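Ferrous iron uptake transporter protein B (PDB 3TAH) is the cytosolic G-protein domain of FeoB, binding guanine nucleotides and probably helping to power ferrous iron uptake across the cell membrane. Local coordinates at residues A81-N86 / L103-P109. The protein carries 1 engineered substitution. Numbering follows the deposited sequence.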
# COMPACT_ATOMS: atom_id res chain seq x y z
N ALA A 81 4.17 11.09 4.78
CA ALA A 81 5.15 10.32 4.04
C ALA A 81 5.33 10.83 2.61
O ALA A 81 4.35 11.09 1.91
CB ALA A 81 4.74 8.84 4.02
N ASP A 82 6.58 10.96 2.17
CA ASP A 82 6.90 11.32 0.81
C ASP A 82 6.83 10.11 -0.11
O ASP A 82 6.49 10.26 -1.26
CB ASP A 82 8.29 11.94 0.74
CG ASP A 82 8.39 13.23 1.54
OD1 ASP A 82 7.75 14.21 1.14
OD2 ASP A 82 9.08 13.25 2.56
N SER A 83 7.18 8.94 0.42
CA SER A 83 7.30 7.69 -0.33
C SER A 83 6.86 6.52 0.53
O SER A 83 6.98 6.58 1.76
CB SER A 83 8.78 7.49 -0.72
OG SER A 83 9.14 6.11 -0.81
N ILE A 84 6.32 5.47 -0.09
CA ILE A 84 6.10 4.20 0.59
C ILE A 84 7.12 3.21 0.03
O ILE A 84 7.19 3.04 -1.18
CB ILE A 84 4.69 3.63 0.34
CG1 ILE A 84 3.62 4.49 1.01
CG2 ILE A 84 4.57 2.21 0.90
CD1 ILE A 84 2.20 4.04 0.66
N LEU A 85 7.91 2.58 0.91
CA LEU A 85 8.82 1.50 0.55
C LEU A 85 8.17 0.21 1.06
O LEU A 85 8.12 -0.05 2.27
CB LEU A 85 10.22 1.71 1.13
CG LEU A 85 11.28 0.66 0.79
CD1 LEU A 85 11.42 0.36 -0.69
CD2 LEU A 85 12.63 1.11 1.36
N ASN A 86 7.64 -0.55 0.12
CA ASN A 86 6.80 -1.72 0.39
C ASN A 86 7.69 -2.96 0.31
O ASN A 86 8.17 -3.29 -0.77
CB ASN A 86 5.64 -1.73 -0.62
CG ASN A 86 4.72 -2.95 -0.51
OD1 ASN A 86 4.07 -3.33 -1.49
ND2 ASN A 86 4.66 -3.55 0.67
N LEU A 103 -1.88 0.01 -0.73
CA LEU A 103 -0.85 1.04 -0.57
C LEU A 103 -0.81 1.99 -1.78
O LEU A 103 -0.74 3.21 -1.60
CB LEU A 103 0.52 0.41 -0.33
CG LEU A 103 0.66 -0.44 0.94
CD1 LEU A 103 2.01 -1.19 0.95
CD2 LEU A 103 0.49 0.39 2.24
N ILE A 104 -0.87 1.44 -3.00
CA ILE A 104 -0.87 2.27 -4.21
C ILE A 104 -2.04 3.25 -4.17
O ILE A 104 -1.90 4.42 -4.52
CB ILE A 104 -0.90 1.40 -5.50
CG1 ILE A 104 0.39 0.56 -5.62
CG2 ILE A 104 -1.08 2.28 -6.75
CD1 ILE A 104 0.38 -0.54 -6.70
N GLU A 105 -3.19 2.77 -3.72
CA GLU A 105 -4.42 3.55 -3.69
C GLU A 105 -4.39 4.75 -2.73
O GLU A 105 -5.17 5.69 -2.88
CB GLU A 105 -5.60 2.63 -3.38
CG GLU A 105 -5.87 1.69 -4.56
CD GLU A 105 -6.71 0.48 -4.22
OE1 GLU A 105 -7.05 0.27 -3.03
OE2 GLU A 105 -7.05 -0.26 -5.17
N THR A 106 -3.48 4.74 -1.76
CA THR A 106 -3.31 5.89 -0.86
C THR A 106 -2.84 7.16 -1.59
O THR A 106 -3.00 8.28 -1.09
CB THR A 106 -2.29 5.61 0.28
OG1 THR A 106 -0.97 5.51 -0.26
CG2 THR A 106 -2.66 4.34 1.09
N GLY A 107 -2.24 6.98 -2.77
CA GLY A 107 -1.71 8.07 -3.54
C GLY A 107 -0.30 8.52 -3.16
O GLY A 107 0.19 9.47 -3.76
N ILE A 108 0.33 7.86 -2.19
CA ILE A 108 1.74 8.11 -1.89
C ILE A 108 2.53 7.10 -2.71
O ILE A 108 2.36 5.90 -2.51
CB ILE A 108 2.07 7.90 -0.43
CG1 ILE A 108 1.23 8.83 0.44
CG2 ILE A 108 3.55 8.15 -0.20
CD1 ILE A 108 1.50 8.65 1.90
N PRO A 109 3.38 7.57 -3.65
CA PRO A 109 4.06 6.64 -4.57
C PRO A 109 4.78 5.49 -3.89
O PRO A 109 5.52 5.71 -2.92
CB PRO A 109 5.05 7.54 -5.31
CG PRO A 109 4.33 8.81 -5.35
CD PRO A 109 3.73 8.96 -3.99
O HOH W 1 8.26 5.37 -3.48
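L103, in the last turn of helix 93-105, lays its CD1 methyl squarely over one face of the N86 amide, 3.5 Å from CG and nearly as close to OD1 and ND2. The amide under it is held against rotation by hydrogen bonds at both ends, OD1 to T100 OG1 and ND2 to the I9 carbonyl on neighbouring strand 4-10. At T106 the hydroxyl turns back on the helix: OG1, set between the backbone N and carbonyl carbon (chi1 69°), donates to L103 O over 2.7 Å, in the plane of a carbonyl that also accepts a hydrogen bond from T106 N. The CD1 methyl of I84 comes up against both oxygens, 3.6 Å from T106 OG1 and 3.8 Å from L103 O, with L103 CB beside it. G107, with positive phi, breaks the helical path, and the next amide, I108 N, returns a weak hydrogen bond to T106 OG1. The turn belongs to the beta-alpha-beta unit of the P-loop GTPase fold, where helix 93-105 connects the adjacent parallel strands 83-89 and 110-115. I108, modelled in two conformers, points into the seam: in one of them CG2 packs 3.9 Å from I84 CG1, the two isoleucines crossing at about a right angle, while CD1 reaches A81 CB. P109 then brings the chain alongside the strand. Its carbonyl O accepts a hydrogen bond from I84 N at 3.0 Å, almost straight (178°), the donor tilted 23° from the carbonyl plane, and I84 continues the pairing with T111. A water also donates to P109 O and links it to S83 OG.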